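Local coordinates for subtilisin-like protein (Prochloron didemni, PDB 3ZXY) that probably acts as a subtilisin-type serine endopeptidase, this chain being the protease domain of the longer PatA protein, at residues D30-T40 and C74-F82; R134-A142 and T234-Q242. The protein carries 1 engineered substitution. All blocks are in the same frame, centred on the assembly; numbering follows the deposited sequence. Where two conformers were deposited one is given.

Contact 1: D30-T40 and C74-F82; sequences DLTVLPTLAPT and CRGLIVPIF
At one margin of the parallel subtilase sheet, Leu31 to Val33 pair in parallel with Gly76 to Ile78, strand 30-33 being one of its two edge strands. Gly76 N donates almost straight to Asp30 O (2.9 Å, 176°), Gly76 O takes Thr32 N, Thr32 O takes Ile78 N, and Ile78 O takes Leu34 N at 2.8 Å. Leu31 CD2 lies 3.8 Å from Gly76 CA, where any beta carbon would collide with it. Strand 75-80 bonds to strand 11-16 on its other edge, and Phe82 beyond its end touches Asp16, predicted to belong to the charge relay. Beside Gly76, a bend of the Arg75 chain at chi3 (58°) sets NE where it donates to a water that also binds Asp30 OD1, Thr32 OG1 and Gly76 O; the direct ion pair, Arg75 NE to Asp30 OD2, is long at 4.0 Å. Shortening this arginine to an alanine would probably cost that water its NE donor and leave the Asp30 carboxylate without its nearby positive charge. Farther along, Leu34 CD1 rests on Val79 CG2 (4.0 Å), Thr40 CG2 covers Pro80 CG (3.9 Å), and another water accepts from Thr36 N while donating to Ala38 O and Pro80 O.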
loop_
_atom_site.group_PDB
_atom_site.type_symbol
_atom_site.label_atom_id
_atom_site.label_comp_id
_atom_site.label_asym_id
_atom_site.label_seq_id
_atom_site.Cartn_x
_atom_site.Cartn_y
_atom_site.Cartn_z
ATOM N N ASP A 30 3.508 13.384 -10.293
ATOM C CA ASP A 30 4.865 13.053 -10.717
ATOM C C ASP A 30 5.027 11.534 -10.646
ATOM O O ASP A 30 5.320 10.993 -9.584
ATOM C CB ASP A 30 5.919 13.746 -9.845
ATOM C CG ASP A 30 7.340 13.523 -10.359
ATOM O OD1 ASP A 30 7.545 12.637 -11.209
ATOM O OD2 ASP A 30 8.265 14.239 -9.923
ATOM N N LEU A 31 4.817 10.863 -11.773
ATOM C CA LEU A 31 4.867 9.402 -11.851
ATOM C C LEU A 31 5.945 8.958 -12.825
ATOM O O LEU A 31 6.095 9.545 -13.898
ATOM C CB LEU A 31 3.531 8.855 -12.326
ATOM C CG LEU A 31 2.329 9.225 -11.465
ATOM C CD1 LEU A 31 1.062 8.626 -12.041
ATOM C CD2 LEU A 31 2.554 8.782 -10.032
ATOM N N THR A 32 6.705 7.941 -12.437
ATOM C CA THR A 32 7.695 7.346 -13.317
ATOM C C THR A 32 7.395 5.874 -13.427
ATOM O O THR A 32 7.216 5.212 -12.419
ATOM C CB THR A 32 9.131 7.520 -12.788
ATOM O OG1 THR A 32 9.398 8.913 -12.549
ATOM C CG2 THR A 32 10.144 6.967 -13.794
ATOM N N VAL A 33 7.302 5.376 -14.651
ATOM C CA VAL A 33 7.081 3.960 -14.888
ATOM C C VAL A 33 8.437 3.276 -15.041
ATOM O O VAL A 33 9.303 3.737 -15.815
ATOM C CB VAL A 33 6.233 3.744 -16.143
ATOM C CG1 VAL A 33 6.095 2.258 -16.430
ATOM C CG2 VAL A 33 4.870 4.395 -15.971
ATOM N N LEU A 34 8.615 2.194 -14.285
ATOM C CA LEU A 34 9.843 1.415 -14.256
ATOM C C LEU A 34 9.553 0.028 -14.828
ATOM O O LEU A 34 9.131 -0.880 -14.105
ATOM C CB LEU A 34 10.379 1.294 -12.830
ATOM C CG LEU A 34 10.751 2.597 -12.121
ATOM C CD1 LEU A 34 11.182 2.316 -10.690
ATOM C CD2 LEU A 34 11.842 3.339 -12.872
ATOM N N PRO A 35 9.759 -0.140 -16.138
ATOM C CA PRO A 35 9.476 -1.435 -16.735
ATOM C C PRO A 35 10.323 -2.513 -16.105
ATOM O O PRO A 35 11.529 -2.360 -15.938
ATOM C CB PRO A 35 9.840 -1.247 -18.209
ATOM C CG PRO A 35 9.864 0.219 -18.429
ATOM C CD PRO A 35 10.248 0.834 -17.125
ATOM N N THR A 36 9.674 -3.594 -15.726
ATOM C CA THR A 36 10.396 -4.713 -15.209
ATOM C C THR A 36 10.077 -5.758 -16.258
ATOM O O THR A 36 10.338 -5.480 -17.431
ATOM C CB THR A 36 10.042 -4.885 -13.727
ATOM O OG1 THR A 36 10.344 -3.631 -13.096
ATOM C CG2 THR A 36 10.882 -5.961 -13.068
ATOM N N LEU A 37 9.514 -6.910 -15.946
ATOM C CA LEU A 37 9.339 -7.921 -16.994
ATOM C C LEU A 37 7.914 -7.962 -17.554
ATOM O O LEU A 37 7.717 -8.338 -18.718
ATOM C CB LEU A 37 9.812 -9.294 -16.507
ATOM C CG LEU A 37 11.336 -9.460 -16.606
ATOM C CD1 LEU A 37 11.774 -10.845 -16.154
ATOM C CD2 LEU A 37 11.833 -9.192 -18.023
ATOM N N ALA A 38 6.939 -7.561 -16.744
ATOM C CA ALA A 38 5.529 -7.510 -17.172
ATOM C C ALA A 38 5.251 -6.299 -18.083
ATOM O O ALA A 38 5.948 -5.262 -17.997
ATOM C CB ALA A 38 4.596 -7.475 -15.965
ATOM N N PRO A 39 4.221 -6.400 -18.945
ATOM C CA PRO A 39 3.821 -5.233 -19.736
ATOM C C PRO A 39 3.498 -4.011 -18.868
ATOM O O PRO A 39 2.982 -4.148 -17.750
ATOM C CB PRO A 39 2.571 -5.718 -20.481
ATOM C CG PRO A 39 2.751 -7.196 -20.566
ATOM C CD PRO A 39 3.411 -7.590 -19.274
ATOM N N THR A 40 3.814 -2.824 -19.379
ATOM C CA THR A 40 3.517 -1.586 -18.672
ATOM C C THR A 40 2.301 -0.840 -19.238
ATOM O O THR A 40 1.758 0.053 -18.574
ATOM C CB THR A 40 4.731 -0.646 -18.688
ATOM O OG1 THR A 40 5.053 -0.330 -20.041
ATOM C CG2 THR A 40 5.938 -1.317 -18.017
ATOM N N CYS A 74 3.664 13.398 -3.526
ATOM C CA CYS A 74 4.810 12.507 -3.410
ATOM C C CYS A 74 5.183 12.014 -4.807
ATOM O O CYS A 74 4.356 12.040 -5.717
ATOM C CB CYS A 74 4.486 11.327 -2.488
ATOM S SG CYS A 74 4.348 11.815 -0.752
ATOM N N ARG A 75 6.413 11.561 -4.972
ATOM C CA ARG A 75 6.843 10.961 -6.241
ATOM C C ARG A 75 6.424 9.503 -6.318
ATOM O O ARG A 75 6.655 8.734 -5.376
ATOM C CB ARG A 75 8.358 11.076 -6.377
ATOM C CG ARG A 75 8.827 12.378 -7.003
ATOM C CD ARG A 75 10.239 12.212 -7.543
ATOM N NE ARG A 75 10.311 11.123 -8.522
ATOM C CZ ARG A 75 11.390 10.379 -8.778
ATOM N NH1 ARG A 75 12.538 10.577 -8.125
ATOM N NH2 ARG A 75 11.319 9.419 -9.690
ATOM N N GLY A 76 5.767 9.135 -7.419
ATOM C CA GLY A 76 5.270 7.781 -7.613
ATOM C C GLY A 76 6.184 6.992 -8.534
ATOM O O GLY A 76 6.618 7.498 -9.584
ATOM N N LEU A 77 6.489 5.764 -8.122
ATOM C CA LEU A 77 7.256 4.818 -8.922
ATOM C C LEU A 77 6.319 3.684 -9.286
ATOM O O LEU A 77 5.860 2.912 -8.415
ATOM C CB LEU A 77 8.488 4.303 -8.174
ATOM C CG LEU A 77 9.480 5.341 -7.654
ATOM C CD1 LEU A 77 10.539 4.647 -6.812
ATOM C CD2 LEU A 77 10.095 6.133 -8.809
ATOM N N ILE A 78 5.968 3.603 -10.564
ATOM C CA ILE A 78 5.031 2.578 -11.009
ATOM C C ILE A 78 5.831 1.380 -11.518
ATOM O O ILE A 78 6.601 1.508 -12.471
ATOM C CB ILE A 78 4.096 3.078 -12.130
ATOM C CG1 ILE A 78 3.359 4.371 -11.735
ATOM C CG2 ILE A 78 3.135 1.977 -12.540
ATOM C CD1 ILE A 78 2.738 4.380 -10.370
ATOM N N VAL A 79 5.640 0.224 -10.879
ATOM C CA VAL A 79 6.425 -0.977 -11.182
ATOM C C VAL A 79 5.438 -2.097 -11.488
ATOM O O VAL A 79 5.046 -2.865 -10.596
ATOM C CB VAL A 79 7.372 -1.362 -10.012
ATOM C CG1 VAL A 79 8.276 -2.539 -10.400
ATOM C CG2 VAL A 79 8.222 -0.163 -9.595
ATOM N N PRO A 80 4.996 -2.188 -12.754
ATOM C CA PRO A 80 3.963 -3.185 -13.026
ATOM C C PRO A 80 4.508 -4.613 -12.933
ATOM O O PRO A 80 5.523 -4.965 -13.560
ATOM C CB PRO A 80 3.457 -2.812 -14.427
ATOM C CG PRO A 80 3.899 -1.414 -14.636
ATOM C CD PRO A 80 5.209 -1.305 -13.909
ATOM N N ILE A 81 3.836 -5.408 -12.104
ATOM C CA ILE A 81 4.186 -6.798 -11.880
ATOM C C ILE A 81 3.003 -7.704 -12.187
ATOM O O ILE A 81 3.213 -8.828 -12.625
ATOM C CB ILE A 81 4.684 -7.061 -10.439
ATOM C CG1 ILE A 81 3.661 -6.606 -9.390
ATOM C CG2 ILE A 81 5.997 -6.329 -10.193
ATOM C CD1 ILE A 81 3.894 -7.167 -7.998
ATOM N N PHE A 82 1.778 -7.221 -11.969
ATOM C CA PHE A 82 0.583 -8.021 -12.260
ATOM C C PHE A 82 0.247 -7.837 -13.733
ATOM O O PHE A 82 0.505 -6.787 -14.304
ATOM C CB PHE A 82 -0.633 -7.608 -11.416
ATOM C CG PHE A 82 -0.421 -7.629 -9.922
ATOM C CD1 PHE A 82 0.440 -8.529 -9.302
ATOM C CD2 PHE A 82 -1.164 -6.748 -9.123
ATOM C CE1 PHE A 82 0.606 -8.508 -7.911
ATOM C CE2 PHE A 82 -1.004 -6.733 -7.748
ATOM C CZ PHE A 82 -0.108 -7.605 -7.148
HETATM O O HOH W 1 8.229 9.898 -10.371
HETATM O O HOH W 2 3.145 13.583 -7.587
HETATM O O HOH W 3 6.901 -4.038 -15.796
HETATM O O HOH W 4 1.493 -6.163 -16.817
#

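Contact 2: R134-A142 and T234-Q242; sequences RQNNVLLVA and TPDPQKVRQ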
loop_
_atom_site.group_PDB
_atom_site.type_symbol
_atom_site.label_atom_id
_atom_site.label_comp_id
_atom_site.label_asym_id
_atom_site.label_seq_id
_atom_site.Cartn_x
_atom_site.Cartn_y
_atom_site.Cartn_z
ATOM N N ARG A 134 14.050 -4.530 4.539
ATOM C CA ARG A 134 14.307 -4.342 5.973
ATOM C C ARG A 134 15.705 -3.764 6.184
ATOM O O ARG A 134 15.896 -2.837 6.991
ATOM C CB ARG A 134 14.120 -5.669 6.718
ATOM C CG ARG A 134 14.158 -5.562 8.240
ATOM C CD ARG A 134 14.035 -6.941 8.880
ATOM N NE ARG A 134 14.985 -7.888 8.277
ATOM C CZ ARG A 134 16.303 -7.935 8.510
ATOM N NH1 ARG A 134 16.890 -7.115 9.384
ATOM N NH2 ARG A 134 17.048 -8.837 7.872
ATOM N N GLN A 135 16.687 -4.269 5.442
ATOM C CA GLN A 135 18.061 -3.790 5.570
ATOM C C GLN A 135 18.272 -2.353 5.052
ATOM O O GLN A 135 19.169 -1.650 5.528
ATOM C CB GLN A 135 19.014 -4.757 4.884
ATOM C CG GLN A 135 19.030 -6.118 5.560
ATOM C CD GLN A 135 19.823 -7.135 4.771
ATOM O OE1 GLN A 135 19.330 -7.696 3.784
ATOM N NE2 GLN A 135 21.053 -7.385 5.200
ATOM N N ASN A 136 17.446 -1.922 4.097
ATOM C CA ASN A 136 17.526 -0.576 3.517
ATOM C C ASN A 136 16.500 0.416 4.075
ATOM O O ASN A 136 16.386 1.546 3.580
ATOM C CB ASN A 136 17.368 -0.653 1.999
ATOM C CG ASN A 136 18.639 -1.117 1.311
ATOM O OD1 ASN A 136 19.510 -0.308 0.963
ATOM N ND2 ASN A 136 18.779 -2.416 1.162
ATOM N N ASN A 137 15.777 -0.007 5.106
ATOM C CA ASN A 137 14.708 0.804 5.699
ATOM C C ASN A 137 13.684 1.316 4.670
ATOM O O ASN A 137 13.413 2.520 4.556
ATOM C CB ASN A 137 15.297 1.950 6.519
ATOM C CG ASN A 137 14.295 2.564 7.478
ATOM O OD1 ASN A 137 13.176 2.062 7.643
ATOM N ND2 ASN A 137 14.692 3.662 8.105
ATOM N N VAL A 138 13.129 0.370 3.924
ATOM C CA VAL A 138 12.068 0.615 2.957
ATOM C C VAL A 138 10.848 -0.105 3.510
ATOM O O VAL A 138 10.940 -1.287 3.839
ATOM C CB VAL A 138 12.446 0.039 1.577
ATOM C CG1 VAL A 138 11.287 0.159 0.588
ATOM C CG2 VAL A 138 13.712 0.703 1.045
ATOM N N LEU A 139 9.719 0.572 3.636
ATOM C CA LEU A 139 8.530 -0.054 4.224
ATOM C C LEU A 139 7.648 -0.707 3.170
ATOM O O LEU A 139 7.172 -0.036 2.251
ATOM C CB LEU A 139 7.709 0.993 4.970
ATOM C CG LEU A 139 6.369 0.541 5.531
ATOM C CD1 LEU A 139 6.562 -0.576 6.549
ATOM C CD2 LEU A 139 5.640 1.724 6.164
ATOM N N LEU A 140 7.435 -2.013 3.307
ATOM C CA LEU A 140 6.509 -2.742 2.458
ATOM C C LEU A 140 5.146 -2.727 3.155
ATOM O O LEU A 140 5.055 -3.092 4.326
ATOM C CB LEU A 140 7.014 -4.181 2.262
ATOM C CG LEU A 140 6.554 -4.914 1.001
ATOM C CD1 LEU A 140 7.391 -6.164 0.730
ATOM C CD2 LEU A 140 5.088 -5.245 1.128
ATOM N N VAL A 141 4.119 -2.276 2.437
ATOM C CA VAL A 141 2.744 -2.221 2.942
ATOM C C VAL A 141 1.969 -3.185 2.036
ATOM O O VAL A 141 1.952 -2.999 0.807
ATOM C CB VAL A 141 2.146 -0.802 2.863
ATOM C CG1 VAL A 141 0.750 -0.789 3.466
ATOM C CG2 VAL A 141 3.040 0.215 3.589
ATOM N N ALA A 142 1.333 -4.209 2.619
ATOM C CA ALA A 142 0.781 -5.314 1.822
ATOM C C ALA A 142 -0.604 -5.737 2.266
ATOM O O ALA A 142 -0.902 -5.759 3.461
ATOM C CB ALA A 142 1.730 -6.522 1.840
ATOM N N THR A 234 15.607 12.739 9.003
ATOM C CA THR A 234 15.788 11.783 7.923
ATOM C C THR A 234 14.528 10.918 7.843
ATOM O O THR A 234 14.070 10.431 8.862
ATOM C CB THR A 234 16.990 10.867 8.193
ATOM O OG1 THR A 234 18.150 11.665 8.442
ATOM C CG2 THR A 234 17.245 9.956 6.999
ATOM N N PRO A 235 13.960 10.735 6.642
ATOM C CA PRO A 235 12.788 9.855 6.587
ATOM C C PRO A 235 13.105 8.449 7.110
ATOM O O PRO A 235 14.160 7.905 6.803
ATOM C CB PRO A 235 12.452 9.795 5.093
ATOM C CG PRO A 235 13.164 10.919 4.450
ATOM C CD PRO A 235 14.316 11.277 5.320
ATOM N N ASP A 236 12.186 7.885 7.892
ATOM C CA ASP A 236 12.422 6.610 8.573
ATOM C C ASP A 236 11.180 5.741 8.433
ATOM O O ASP A 236 10.275 5.773 9.284
ATOM C CB ASP A 236 12.753 6.879 10.044
ATOM C CG ASP A 236 13.232 5.648 10.797
ATOM O OD1 ASP A 236 13.041 4.501 10.325
ATOM O OD2 ASP A 236 13.800 5.842 11.923
ATOM N N PRO A 237 11.106 4.993 7.328
ATOM C CA PRO A 237 9.926 4.204 7.047
ATOM C C PRO A 237 9.579 3.193 8.127
ATOM O O PRO A 237 8.386 3.020 8.429
ATOM C CB PRO A 237 10.264 3.545 5.704
ATOM C CG PRO A 237 11.100 4.609 5.040
ATOM C CD PRO A 237 11.989 5.092 6.152
ATOM N N GLN A 238 10.568 2.521 8.711
ATOM C CA GLN A 238 10.261 1.569 9.775
ATOM C C GLN A 238 9.738 2.254 11.035
ATOM O O GLN A 238 8.909 1.704 11.741
ATOM C CB GLN A 238 11.434 0.636 10.075
ATOM C CG GLN A 238 11.574 -0.490 9.051
ATOM C CD GLN A 238 10.380 -1.456 9.054
ATOM O OE1 GLN A 238 9.868 -1.825 10.113
ATOM N NE2 GLN A 238 9.939 -1.857 7.873
ATOM N N LYS A 239 10.181 3.469 11.305
ATOM C CA LYS A 239 9.612 4.238 12.411
ATOM C C LYS A 239 8.159 4.590 12.125
ATOM O O LYS A 239 7.309 4.568 13.032
ATOM C CB LYS A 239 10.413 5.526 12.664
ATOM C CG LYS A 239 9.903 6.332 13.855
ATOM C CD LYS A 239 10.812 7.512 14.139
ATOM C CE LYS A 239 10.441 8.229 15.440
ATOM N NZ LYS A 239 11.155 9.534 15.542
ATOM N N VAL A 240 7.859 4.940 10.875
ATOM C CA VAL A 240 6.488 5.250 10.507
ATOM C C VAL A 240 5.583 4.028 10.698
ATOM O O VAL A 240 4.458 4.143 11.208
ATOM C CB VAL A 240 6.419 5.827 9.083
ATOM C CG1 VAL A 240 4.992 5.767 8.545
ATOM C CG2 VAL A 240 7.008 7.247 9.057
ATOM N N ARG A 241 6.066 2.849 10.325
ATOM C CA ARG A 241 5.335 1.626 10.643
ATOM C C ARG A 241 5.035 1.501 12.139
ATOM O O ARG A 241 3.923 1.176 12.545
ATOM C CB ARG A 241 6.125 0.407 10.178
ATOM C CG ARG A 241 5.479 -0.932 10.489
ATOM C CD ARG A 241 6.391 -2.019 9.969
ATOM N NE ARG A 241 6.033 -3.367 10.285
ATOM C CZ ARG A 241 6.486 -4.085 11.303
ATOM N NH1 ARG A 241 7.280 -3.578 12.254
ATOM N NH2 ARG A 241 6.115 -5.354 11.379
ATOM N N GLN A 242 6.047 1.769 12.962
ATOM C CA GLN A 242 5.897 1.640 14.416
ATOM C C GLN A 242 4.850 2.642 14.929
ATOM O O GLN A 242 4.024 2.319 15.803
ATOM C CB GLN A 242 7.258 1.841 15.092
ATOM C CG GLN A 242 7.303 1.347 16.522
ATOM C CD GLN A 242 7.423 -0.168 16.659
ATOM O OE1 GLN A 242 7.336 -0.915 15.678
ATOM N NE2 GLN A 242 7.618 -0.624 17.877
#
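Asn137 spends both ends of its side-chain amide on the start of helix 237-247. Its OD1 accepts from Gln238 N at 2.9 Å, the donor lying in the carbonyl plane on a lone pair, so a first-turn N-H that no earlier helical carbonyl can serve is satisfied. Its ND2 gives a hydrogen to Asp236 OD1 at 2.9 Å, the acceptor lying almost in the amide plane, and amide and carboxylate stand nearly perpendicular, 87° apart. Asp236 is the N-cap: the same OD1 takes Lys239 N at 3.2 Å, so two donors grip it from opposite faces of the carboxylate. With CG anti to the backbone N (chi1 -163°), the Asn137 amide crosses Pro237 obliquely, its OD1 3.6 Å from Pro237 CD. The negative charge of Asp236 at this helix start would probably be eased by the helix dipole. Asp236 N in turn is bound by Gln228 OE1 of helix 210-230.

Next to these bonds the contact turns apolar. Leu139 CB meets Pro237 CB at 3.7 Å, while its CD1 branch reaches the aliphatic chain of Arg241 at CD, 3.7 Å away, the two side chains crossing at about a right angle. The polar ends of the neighbouring side chains are used elsewhere: Gln238 NE2 donates to Ala160 O and Arg241 NE to Val161 O, both in the run leading into strand 162-167, and Leu139 itself is backbone-bonded to His107 and Ile109. Strand 139-142 and helix 237-242 approach to 8.6 Å at 44° between their directions, a helix laid over a parallel sheet in the three-layer alpha/beta/alpha subtilisin fold, with an Asp N-cap at its start.

How the contacts relate
Both contacts reach the same parallel seven-stranded sheet, but at different places: contact 1 pairs the edge strand 30-33 with 75-80, whereas contact 2 sets helix 237-247 against the inner strand 139-143. Their centres lie 20 Å apart, with the nearest atoms about 9 Å apart, so they do not touch. Both are partly buried, but contact 1 includes exposed residues at the sheet margin while none of the touching residues of contact 2 is exposed. Contact 1 is held by a ladder of backbone bonds and by bridging waters, and Phe82 at its end borders the predicted catalytic residues. Contact 2, away from those sites, relies on side-chain amide and carboxylate bonds at a helix start, backed by leucine and proline.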